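PDB 2YIH: Cel44C from Paenibacillus polymyxa, which hydrolyses the beta-1,4-glucan backbone of xyloglucan, as the family 44 glycoside hydrolase part of a longer multidomain enzyme. Local coordinates for residues 29-34 / 389-394; 43-48 / 93-98; 47-52 / 71-76; 107-112 / 181-186. The protein carries 8 engineered substitutions. One frame throughout, in Å; residues are numbered along the deposited sequence.

Contact 1: 29-34 / 389-394. With EDO (1,2-ethanediol), chain O.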
# COMPACT_ATOMS: atom_id res chain seq x y z
N GLY A 29 -0.06 -5.98 3.28
CA GLY A 29 1.18 -5.74 2.59
C GLY A 29 1.95 -4.65 3.25
O GLY A 29 1.39 -3.82 3.97
N THR A 30 3.25 -4.60 2.96
CA THR A 30 4.05 -3.56 3.58
C THR A 30 5.17 -3.10 2.66
O THR A 30 5.42 -3.72 1.61
CB THR A 30 4.61 -4.04 4.96
OG1 THR A 30 5.14 -2.90 5.68
CG2 THR A 30 5.71 -5.12 4.73
N ASN A 31 5.77 -1.98 3.04
CA ASN A 31 7.02 -1.51 2.44
C ASN A 31 8.16 -2.03 3.28
O ASN A 31 8.68 -3.12 3.01
CB ASN A 31 7.00 0.03 2.38
CG ASN A 31 6.18 0.52 1.21
OD1 ASN A 31 6.68 0.51 0.07
ND2 ASN A 31 4.92 0.88 1.45
N GLN A 32 8.49 -1.34 4.37
CA GLN A 32 9.50 -1.86 5.30
C GLN A 32 8.97 -3.10 5.96
O GLN A 32 7.81 -3.13 6.40
CB GLN A 32 9.80 -0.83 6.40
CG GLN A 32 10.36 0.50 5.85
CD GLN A 32 9.27 1.50 5.54
OE1 GLN A 32 8.09 1.17 5.44
NE2 GLN A 32 9.67 2.77 5.43
N ASP A 33 9.78 -4.16 6.05
CA ASP A 33 9.36 -5.25 6.92
C ASP A 33 9.21 -4.78 8.36
O ASP A 33 9.99 -3.95 8.83
CB ASP A 33 10.35 -6.42 6.83
CG ASP A 33 10.41 -7.01 5.44
OD1 ASP A 33 9.34 -7.20 4.84
OD2 ASP A 33 11.52 -7.33 5.01
N LEU A 34 8.21 -5.30 9.07
CA LEU A 34 7.98 -4.93 10.48
C LEU A 34 8.63 -5.95 11.41
O LEU A 34 9.82 -6.27 11.24
CB LEU A 34 6.47 -4.72 10.75
CG LEU A 34 5.83 -3.64 9.85
CD1 LEU A 34 4.31 -3.49 10.09
CD2 LEU A 34 6.50 -2.28 10.05
N ASN A 389 0.12 -1.29 0.96
CA ASN A 389 1.45 -1.46 1.59
C ASN A 389 1.69 -0.32 2.60
O ASN A 389 1.80 0.85 2.23
CB ASN A 389 2.57 -1.48 0.51
CG ASN A 389 2.36 -2.55 -0.53
OD1 ASN A 389 2.94 -3.68 -0.44
ND2 ASN A 389 1.54 -2.25 -1.50
N TYR A 390 1.65 -0.67 3.87
CA TYR A 390 1.98 0.28 4.95
C TYR A 390 3.39 0.87 4.74
O TYR A 390 4.29 0.20 4.20
CB TYR A 390 1.93 -0.49 6.26
CG TYR A 390 2.39 0.28 7.44
CD1 TYR A 390 1.63 1.33 7.94
CD2 TYR A 390 3.63 0.00 8.04
CE1 TYR A 390 2.05 2.07 9.04
CE2 TYR A 390 4.06 0.70 9.18
CZ TYR A 390 3.27 1.77 9.63
OH TYR A 390 3.66 2.49 10.73
N TRP A 391 3.54 2.14 5.11
CA TRP A 391 4.86 2.78 5.12
C TRP A 391 5.20 3.25 6.55
O TRP A 391 4.42 3.96 7.18
CB TRP A 391 4.85 3.98 4.15
CG TRP A 391 6.16 4.67 4.16
CD1 TRP A 391 6.56 5.67 5.02
CD2 TRP A 391 7.27 4.41 3.30
NE1 TRP A 391 7.88 6.02 4.75
CE2 TRP A 391 8.33 5.26 3.70
CE3 TRP A 391 7.47 3.52 2.24
CZ2 TRP A 391 9.58 5.26 3.04
CZ3 TRP A 391 8.72 3.53 1.58
CH2 TRP A 391 9.76 4.36 2.01
N LYS A 392 6.39 2.91 7.04
CA LYS A 392 6.81 3.37 8.37
C LYS A 392 7.21 4.87 8.36
O LYS A 392 8.30 5.22 7.89
CB LYS A 392 8.02 2.56 8.84
CG LYS A 392 7.77 1.06 9.04
CD LYS A 392 9.09 0.40 9.51
CE LYS A 392 9.36 0.68 11.00
NZ LYS A 392 10.65 -0.01 11.46
N LEU A 393 6.36 5.72 8.95
CA LEU A 393 6.69 7.13 9.13
C LEU A 393 7.59 7.33 10.36
O LEU A 393 8.24 8.38 10.48
CB LEU A 393 5.43 7.98 9.28
CG LEU A 393 4.53 7.98 8.04
CD1 LEU A 393 3.22 8.71 8.39
CD2 LEU A 393 5.22 8.62 6.83
N LYS A 394 7.62 6.33 11.24
CA LYS A 394 8.48 6.38 12.43
C LYS A 394 9.39 5.18 12.39
O LYS A 394 8.95 4.06 12.12
CB LYS A 394 7.65 6.31 13.72
CG LYS A 394 8.38 6.86 14.92
CD LYS A 394 8.12 6.03 16.15
CE LYS A 394 9.18 6.32 17.18
NZ LYS A 394 10.52 6.36 16.55
C1 EDO O . 15.24 -0.21 12.19
O1 EDO O . 15.34 -0.22 13.61
C2 EDO O . 13.80 0.09 11.80
O2 EDO O . 13.66 1.50 11.62
O HOH W 1 10.70 -2.76 11.25

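Contact 2: 43-48 / 93-98. With BGC (beta-D-glucopyranose), chain B; EDO (1,2-ethanediol), chain N; EDO (1,2-ethanediol), chain L.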
# COMPACT_ATOMS: atom_id res chain seq x y z
N ARG A 43 4.90 -7.62 -0.45
CA ARG A 43 6.01 -6.74 -0.08
C ARG A 43 6.34 -5.82 -1.24
O ARG A 43 6.33 -6.27 -2.39
CB ARG A 43 7.24 -7.60 0.32
CG ARG A 43 6.94 -8.41 1.60
CD ARG A 43 8.08 -9.37 1.97
NE ARG A 43 9.31 -8.68 2.39
CZ ARG A 43 10.47 -8.76 1.73
NH1 ARG A 43 10.53 -9.35 0.54
NH2 ARG A 43 11.55 -8.21 2.25
N ARG A 44 6.67 -4.55 -0.96
CA ARG A 44 6.99 -3.58 -2.01
C ARG A 44 8.40 -3.07 -1.77
O ARG A 44 8.76 -2.73 -0.64
CB ARG A 44 6.04 -2.39 -1.91
CG ARG A 44 6.43 -1.18 -2.81
CD ARG A 44 5.25 -0.22 -2.83
NE ARG A 44 5.50 0.97 -3.68
CZ ARG A 44 5.91 2.15 -3.22
NH1 ARG A 44 6.33 2.29 -1.95
NH2 ARG A 44 5.97 3.19 -4.07
N LEU A 45 9.15 -2.93 -2.86
CA LEU A 45 10.45 -2.25 -2.83
C LEU A 45 10.22 -0.94 -3.61
O LEU A 45 10.23 -0.92 -4.85
CB LEU A 45 11.54 -3.11 -3.48
CG LEU A 45 12.93 -2.46 -3.52
CD1 LEU A 45 13.45 -2.22 -2.11
CD2 LEU A 45 13.89 -3.34 -4.30
N GLY A 46 10.02 0.13 -2.87
CA GLY A 46 9.62 1.41 -3.49
C GLY A 46 9.85 2.56 -2.58
O GLY A 46 10.62 2.46 -1.64
N GLY A 47 9.30 3.72 -2.94
CA GLY A 47 9.60 4.94 -2.22
C GLY A 47 10.74 5.75 -2.81
O GLY A 47 11.27 5.41 -3.86
N ASN A 48 11.12 6.82 -2.13
CA ASN A 48 11.98 7.84 -2.77
C ASN A 48 13.32 7.25 -3.22
O ASN A 48 13.86 7.65 -4.26
CB ASN A 48 12.20 8.99 -1.79
CG ASN A 48 10.93 9.76 -1.51
OD1 ASN A 48 10.00 9.70 -2.29
ND2 ASN A 48 10.92 10.57 -0.46
N THR A 93 17.36 -8.77 -5.84
CA THR A 93 17.32 -10.22 -5.69
C THR A 93 17.28 -10.64 -4.22
O THR A 93 16.56 -11.61 -3.87
CB THR A 93 18.49 -10.94 -6.44
OG1 THR A 93 19.76 -10.57 -5.87
CG2 THR A 93 18.43 -10.61 -7.93
N SER A 94 18.02 -9.95 -3.34
CA SER A 94 17.91 -10.29 -1.93
C SER A 94 16.46 -10.03 -1.42
O SER A 94 15.90 -10.83 -0.66
CB SER A 94 18.97 -9.52 -1.11
OG SER A 94 18.88 -9.87 0.27
N PHE A 95 15.87 -8.93 -1.87
CA PHE A 95 14.49 -8.58 -1.52
C PHE A 95 13.56 -9.69 -2.01
O PHE A 95 12.70 -10.18 -1.26
CB PHE A 95 14.12 -7.22 -2.19
CG PHE A 95 12.64 -6.88 -2.12
CD1 PHE A 95 12.07 -6.43 -0.92
CD2 PHE A 95 11.82 -7.07 -3.23
CE1 PHE A 95 10.70 -6.07 -0.87
CE2 PHE A 95 10.44 -6.82 -3.17
CZ PHE A 95 9.88 -6.31 -1.99
N HIS A 96 13.70 -10.09 -3.26
CA HIS A 96 12.76 -11.06 -3.82
C HIS A 96 13.01 -12.45 -3.23
O HIS A 96 12.07 -13.17 -2.98
CB HIS A 96 12.86 -11.13 -5.34
CG HIS A 96 11.80 -11.99 -5.96
ND1 HIS A 96 10.46 -11.82 -5.68
CD2 HIS A 96 11.88 -13.04 -6.82
CE1 HIS A 96 9.75 -12.71 -6.35
NE2 HIS A 96 10.59 -13.46 -7.05
N ASP A 97 14.26 -12.78 -2.95
CA ASP A 97 14.54 -14.07 -2.27
C ASP A 97 13.77 -14.14 -0.95
O ASP A 97 13.28 -15.22 -0.56
CB ASP A 97 16.04 -14.24 -1.99
CG ASP A 97 16.86 -14.58 -3.23
OD1 ASP A 97 16.31 -14.89 -4.32
OD2 ASP A 97 18.12 -14.57 -3.10
N GLN A 98 13.73 -13.02 -0.23
CA GLN A 98 12.98 -12.95 1.01
C GLN A 98 11.47 -13.11 0.75
O GLN A 98 10.79 -13.82 1.50
CB GLN A 98 13.31 -11.67 1.79
CG GLN A 98 12.65 -11.62 3.17
CD GLN A 98 13.29 -12.57 4.21
OE1 GLN A 98 14.04 -13.49 3.87
NE2 GLN A 98 12.98 -12.33 5.47
C2 BGC B . 7.28 14.81 0.70
C3 BGC B . 7.73 13.59 -0.11
C4 BGC B . 7.18 12.32 0.54
C5 BGC B . 5.69 12.43 0.85
C6 BGC B . 5.30 11.23 1.71
C1 BGC B . 5.76 14.80 0.81
O2 BGC B . 7.71 16.03 0.08
O3 BGC B . 9.17 13.51 -0.14
O4 BGC B . 7.42 11.14 -0.24
O5 BGC B . 5.42 13.65 1.56
O6 BGC B . 6.26 11.01 2.76
C1 EDO N . 21.42 -11.98 -3.75
O1 EDO N . 20.17 -12.54 -4.16
C2 EDO N . 21.61 -11.98 -2.24
O2 EDO N . 22.51 -10.91 -1.93
C1 EDO L . 13.30 1.34 -0.20
O1 EDO L . 13.06 2.58 -0.88
C2 EDO L . 13.82 1.70 1.19
O2 EDO L . 12.76 2.31 1.92

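Contact 3: 47-52 / 71-76. With BGC (beta-D-glucopyranose), chain B; EDO (1,2-ethanediol), chain M.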
# COMPACT_ATOMS: atom_id res chain seq x y z
N GLY A 47 9.30 3.72 -2.94
CA GLY A 47 9.60 4.94 -2.22
C GLY A 47 10.74 5.75 -2.81
O GLY A 47 11.27 5.41 -3.86
N ASN A 48 11.12 6.82 -2.13
CA ASN A 48 11.98 7.84 -2.77
C ASN A 48 13.32 7.25 -3.22
O ASN A 48 13.86 7.65 -4.26
CB ASN A 48 12.20 8.99 -1.79
CG ASN A 48 10.93 9.76 -1.51
OD1 ASN A 48 10.00 9.70 -2.29
ND2 ASN A 48 10.92 10.57 -0.46
N ARG A 49 13.88 6.32 -2.44
CA ARG A 49 15.21 5.77 -2.82
C ARG A 49 15.20 5.01 -4.13
O ARG A 49 16.27 4.78 -4.72
CB ARG A 49 15.75 4.86 -1.69
CG ARG A 49 16.44 5.65 -0.59
CD ARG A 49 17.89 5.94 -0.96
NE ARG A 49 18.61 6.63 0.12
CZ ARG A 49 19.93 6.81 0.11
NH1 ARG A 49 20.66 6.32 -0.90
NH2 ARG A 49 20.54 7.39 1.16
N MET A 50 14.02 4.53 -4.57
CA MET A 50 14.03 3.69 -5.76
C MET A 50 14.09 4.45 -7.08
O MET A 50 14.44 3.87 -8.12
CB MET A 50 12.87 2.69 -5.74
CG MET A 50 13.09 1.55 -4.72
SD MET A 50 14.62 0.61 -5.04
CE MET A 50 14.18 -0.24 -6.55
N THR A 51 13.79 5.75 -7.03
CA THR A 51 13.80 6.56 -8.28
C THR A 51 15.18 6.54 -8.93
O THR A 51 15.31 6.31 -10.16
CB THR A 51 13.43 8.03 -7.94
OG1 THR A 51 12.04 8.05 -7.53
CG2 THR A 51 13.67 8.95 -9.18
N GLY A 52 16.22 6.77 -8.11
CA GLY A 52 17.59 6.76 -8.62
C GLY A 52 18.41 5.52 -8.32
O GLY A 52 19.66 5.55 -8.40
N ASP A 71 24.62 6.79 -2.30
CA ASP A 71 25.32 5.90 -1.39
C ASP A 71 24.70 4.51 -1.39
O ASP A 71 23.81 4.21 -2.22
CB ASP A 71 25.32 6.53 0.03
CG ASP A 71 23.92 6.78 0.54
OD1 ASP A 71 23.08 5.86 0.40
OD2 ASP A 71 23.64 7.91 1.00
N ASN A 72 25.24 3.64 -0.56
CA ASN A 72 24.84 2.23 -0.49
C ASN A 72 23.69 1.96 0.50
O ASN A 72 23.53 0.82 0.96
CB ASN A 72 26.05 1.36 -0.12
CG ASN A 72 26.61 1.68 1.27
OD1 ASN A 72 26.27 2.65 1.90
ND2 ASN A 72 27.56 0.86 1.70
N TYR A 73 22.89 2.97 0.82
CA TYR A 73 21.82 2.80 1.81
C TYR A 73 20.97 1.55 1.53
O TYR A 73 20.60 0.82 2.45
CB TYR A 73 20.90 4.01 1.83
CG TYR A 73 19.65 3.79 2.69
CD1 TYR A 73 19.74 3.75 4.07
CD2 TYR A 73 18.41 3.55 2.10
CE1 TYR A 73 18.63 3.51 4.84
CE2 TYR A 73 17.30 3.36 2.87
CZ TYR A 73 17.41 3.31 4.23
OH TYR A 73 16.29 3.11 4.99
N LEU A 74 20.60 1.33 0.27
CA LEU A 74 19.62 0.25 0.03
C LEU A 74 20.26 -1.12 0.30
O LEU A 74 19.56 -2.12 0.64
CB LEU A 74 19.06 0.31 -1.40
CG LEU A 74 18.04 1.42 -1.66
CD1 LEU A 74 17.58 1.38 -3.14
CD2 LEU A 74 16.83 1.27 -0.68
N CYS A 75 21.58 -1.20 0.13
CA CYS A 75 22.31 -2.43 0.53
C CYS A 75 22.24 -2.61 2.05
O CYS A 75 21.92 -3.71 2.55
CB CYS A 75 23.77 -2.36 0.11
SG CYS A 75 23.99 -2.38 -1.70
N SER A 76 22.55 -1.53 2.77
CA SER A 76 22.43 -1.51 4.23
C SER A 76 21.02 -1.92 4.70
O SER A 76 20.86 -2.80 5.56
CB SER A 76 22.77 -0.12 4.77
OG SER A 76 24.10 0.23 4.43
C2 BGC B . 7.28 14.81 0.70
C3 BGC B . 7.73 13.59 -0.11
C4 BGC B . 7.18 12.32 0.54
C5 BGC B . 5.69 12.43 0.85
C6 BGC B . 5.30 11.23 1.71
C1 BGC B . 5.76 14.80 0.81
O2 BGC B . 7.71 16.03 0.08
O3 BGC B . 9.17 13.51 -0.14
O4 BGC B . 7.42 11.14 -0.24
O5 BGC B . 5.42 13.65 1.56
O6 BGC B . 6.26 11.01 2.76
C1 EDO M . 16.91 7.98 3.51
O1 EDO M . 16.90 7.91 2.06
C2 EDO M . 18.03 7.08 4.05
O2 EDO M . 19.31 7.68 3.83

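Contact 4: 107-112 / 181-186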
# COMPACT_ATOMS: atom_id res chain seq x y z
N LEU A 107 6.53 -6.45 -5.39
CA LEU A 107 6.38 -5.29 -6.28
C LEU A 107 7.69 -4.52 -6.29
O LEU A 107 8.12 -4.05 -5.25
CB LEU A 107 5.27 -4.38 -5.75
CG LEU A 107 5.03 -3.02 -6.45
CD1 LEU A 107 4.78 -3.22 -7.98
CD2 LEU A 107 3.84 -2.32 -5.80
N VAL A 108 8.33 -4.45 -7.45
CA VAL A 108 9.65 -3.85 -7.59
C VAL A 108 9.56 -2.55 -8.44
O VAL A 108 9.08 -2.54 -9.57
CB VAL A 108 10.58 -4.87 -8.30
CG1 VAL A 108 11.94 -4.25 -8.65
CG2 VAL A 108 10.75 -6.14 -7.40
N THR A 109 10.05 -1.45 -7.89
CA THR A 109 10.04 -0.19 -8.63
C THR A 109 11.16 -0.16 -9.66
O THR A 109 12.30 -0.57 -9.37
CB THR A 109 10.25 0.97 -7.63
OG1 THR A 109 9.16 0.93 -6.69
CG2 THR A 109 10.23 2.36 -8.31
N LEU A 110 10.84 0.46 -10.80
CA LEU A 110 11.80 0.65 -11.92
C LEU A 110 11.95 2.15 -12.09
O LEU A 110 11.05 2.91 -11.72
CB LEU A 110 11.23 0.05 -13.21
CG LEU A 110 11.03 -1.48 -13.13
CD1 LEU A 110 10.50 -1.97 -14.46
CD2 LEU A 110 12.36 -2.15 -12.83
N PRO A 111 13.10 2.60 -12.62
CA PRO A 111 13.36 4.06 -12.64
C PRO A 111 12.76 4.73 -13.89
O PRO A 111 12.87 4.17 -15.00
CB PRO A 111 14.90 4.14 -12.72
CG PRO A 111 15.28 2.87 -13.49
CD PRO A 111 14.28 1.79 -13.02
N MET A 112 12.23 5.95 -13.74
CA MET A 112 11.63 6.63 -14.88
C MET A 112 11.94 8.14 -14.90
O MET A 112 11.64 8.83 -15.86
CB MET A 112 10.10 6.36 -14.87
CG MET A 112 9.45 6.44 -16.20
SD MET A 112 7.68 6.04 -16.13
CE MET A 112 7.09 7.16 -14.86
N GLY A 181 5.14 -7.89 -9.98
CA GLY A 181 4.74 -6.50 -10.23
C GLY A 181 5.92 -5.55 -10.39
O GLY A 181 6.92 -5.65 -9.67
N TYR A 182 5.77 -4.58 -11.30
CA TYR A 182 6.76 -3.51 -11.45
C TYR A 182 6.05 -2.18 -11.40
O TYR A 182 4.98 -2.04 -12.01
CB TYR A 182 7.52 -3.60 -12.80
CG TYR A 182 8.35 -4.86 -12.93
CD1 TYR A 182 9.55 -4.99 -12.26
CD2 TYR A 182 7.88 -5.94 -13.68
CE1 TYR A 182 10.26 -6.19 -12.33
CE2 TYR A 182 8.61 -7.12 -13.78
CZ TYR A 182 9.82 -7.21 -13.16
OH TYR A 182 10.55 -8.37 -13.23
N ALA A 183 6.66 -1.21 -10.72
CA ALA A 183 6.05 0.11 -10.56
C ALA A 183 6.85 1.11 -11.39
O ALA A 183 8.10 1.02 -11.46
CB ALA A 183 6.04 0.55 -9.05
N LEU A 184 6.11 2.05 -11.98
CA LEU A 184 6.66 3.11 -12.81
C LEU A 184 7.17 4.24 -11.89
O LEU A 184 6.52 5.27 -11.74
CB LEU A 184 5.61 3.60 -13.82
CG LEU A 184 5.03 2.49 -14.72
CD1 LEU A 184 3.88 3.11 -15.56
CD2 LEU A 184 6.09 1.89 -15.65
N ASP A 185 8.37 4.03 -11.36
CA ASP A 185 9.04 5.00 -10.48
C ASP A 185 8.15 5.25 -9.24
O ASP A 185 7.40 4.36 -8.80
CB ASP A 185 9.38 6.27 -11.26
CG ASP A 185 10.56 7.05 -10.66
OD1 ASP A 185 10.37 7.69 -9.60
OD2 ASP A 185 11.64 6.96 -11.22
N ASN A 186 8.20 6.47 -8.69
CA ASN A 186 7.64 6.78 -7.38
C ASN A 186 7.36 8.27 -7.34
O ASN A 186 8.29 9.08 -7.53
CB ASN A 186 8.66 6.42 -6.28
CG ASN A 186 8.15 6.74 -4.88
OD1 ASN A 186 8.53 7.76 -4.28
ND2 ASN A 186 7.25 5.91 -4.38
O HOH W 2 7.03 2.65 -6.69

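Contact 1: 29-34 / 389-394
Gln32 and Trp391 meet where the first and last strands of the TIM barrel, 29-30 and 387-390, lie side by side in parallel and close the barrel. The amide of Gln32 comes over one face of the indole: NE2 sits above the middle of the ring system, 3.3 Å from Trp391 CE2, with amide and ring planes 61° apart. Asn31 reaches the same indole at its rim, its CG 3.4 Å from Trp391 CE3 and its OD1 in the ring plane. Trp391 swings into this place because its CG is anti to the backbone N (chi1 179°). Were Trp391 an alanine, Gln32 NE2 and the Asn31 amide would probably face a gap where the indole stood. The other end of the Gln32 amide is held: Lys392 N donates to Gln32 OE1 at 2.9 Å in an almost straight bond, though from above the carbonyl plane. Leu34 CD2 bears on the edge of the Tyr390 ring and also on the aliphatic chain of Lys392, which runs the opposite way past it. The ammonium of Lys392 goes to Gly396 O and, through a water, to Asp33 O. Beyond the strands, Asn31 OD1 accepts from Arg44 of the next barrel strand, and ND2 also donates to Thr357 O of strand 353-359. Within the barrel seam, Tyr390 N donates to Gly29 O, and Tyr390 O is gripped twice by a single residue: Asn31 N approaches nearly along the C=O axis, while Asn31 ND2, 2.9 Å from Tyr390 O, comes from well above the carbonyl plane.

Contact 2: 43-48 / 93-98
Phe95 is wedged between Arg43 and Leu45, a beta-alpha packing of the TIM barrel in which helix 90-102 runs antiparallel to strand 42-45 on the outside of the sheet, the axes of the two short segments 9.8 Å apart. The two strand residues take opposite faces of the phenyl ring. Leu45 CB stands over its centre, 3.8 Å from the Phe95 ring centroid and 8° off the normal, a CH-pi contact. On the other face the guanidinium of Arg43 lies offset toward the rim, its plane 25° from that of the ring, with NH1 3.6 Å from Phe95 CE1. A chi1 of 169°, with CG opposite the backbone N, sends the ring out from the helix to the strand, where CZ meets the Leu45 N at 3.6 Å.

The next layer fixes the arginine. Gln98 CG covers the guanidinium face turned away from Phe95, 3.7 Å from Arg43 NH2, so the flat group is sandwiched between two side chains one helical turn apart. Its edge is pinned too: NE makes a salt bridge with Asp33, and NH1 also bonds to Ser99 OG. Its charge is therefore probably well balanced. Farther out, Arg43 and Leu45 are bonded through their backbones to strand 105-110, and His96 bonds to Ser106 OG in that strand. Where 43-48 runs on to the sugar pocket, Asn48 ND2 bonds weakly to a glucose O3. The bond that ties strand to helix directly is Arg43 NH1 to Phe95 O, 2.9 Å long, with the oxygen lying in the guanidinium plane.

Contact 3: 47-52 / 71-76
Arg49 and Asp71 form an end-on salt bridge between the short helical turn 48-51, which directly follows barrel strand 42-45, and the start of helix 73-77 at the periphery of the TIM barrel. Arg49 NH2 meets Asp71 OD2 at 3.1 Å in a nearly straight bond on the syn lone pair, while NH1 reaches Asp71 OD1, 2.8 Å away, from above the carboxylate plane. That same OD1 accepts Tyr73 N from its opposite face, closing an Asx turn at the helix start. Tyr73 CB sits over the centre of the guanidinium, 3.4 Å from Arg49 CZ. A leucine in place of Arg49 would probably leave the Asp71 carboxylate without its countercharge and Tyr73 CB without the flat group beneath it.

This close packing continues on the buried, apolar side, where Met50 SD meets Leu74 CD1 at 3.6 Å and Leu74 CD2 lies against Arg49 CB. On the solvent side, where Tyr73 is exposed, an ethanediol, probably from the crystallisation liquor, bridges Arg49 NE and NH2 and lays its C2 over the Tyr73 ring.

Ser60 OG takes a further bond from Arg49 NH1, Leu74 packs on Val91 of helix 90-102, and the disulfide Cys75-Cys85 ties helix 73-77 to helix 82-85.

Contact 4: 107-112 / 181-186
Val108 and Leu110 exchange backbone bonds with Gly181 and Ala183, joining strands 105-110 and 181-184 as parallel neighbours in the TIM barrel; the short segments are inclined at 34°. Val108 N donates to Gly181 O, Val108 O takes Ala183 N, and Leu110 N goes to Ala183 O at 2.9 Å. The regular pattern fades at the C-terminal end of the strands: Asp185 N reaches Leu110 O only in a weak, bent bond, next to an inverse gamma turn centred on Leu184.

There the side chain of Asp185 takes over the work of the backbone. Its OD2 accepts Met112 N at 2.8 Å on the anti lone pair, and its OD1 accepts the following amide, Asn186 N, at 2.7 Å. OD1 also receives Thr51 OG1 and Trp191 NE1, so this buried carboxylate has several donors round it, which would probably stabilise its negative charge. The hydroxyl of Thr109 is met by a water, 2.7 Å from Thr109 OG1, that donates to it and equally to Asp185 O; Thr109 OG1 also bonds to Leu45 O on the adjoining strand. With chi1 at -60°, Thr109 CG2 lies opposite the backbone N and turns onto Asp185 O, 3.5 Å off.

Apolar groups fill in on the outer face, where Leu110 CD1 rests on Tyr182 CB and Met112 SD on Leu184 CB. Helix 159-170 packs on Leu110 and Tyr182, helix 205-222 on Leu110, Met112 and Leu184, while strands 42-45 and 227-233 continue the barrel to either side.

In the fold
Contacts 1 and 4 are both pairings of parallel strands in one barrel, but contact 4 is buried almost throughout and bonded regularly, whereas contact 1, at the closing seam, is only partly buried and leans on amide side chains and an indole. Contact 2 packs a helix on the strand that lies next to both pairs, and its Gly46 O also packs against the Trp391 indole of contact 1. Contact 3 shares Gly47 and Asn48 with contact 2, and Leu45 O packs on Met50 between them, yet it is the most peripheral, about 19 Å from the chain centre, and relies on a partly exposed salt bridge. Contacts 3 and 4 touch as well.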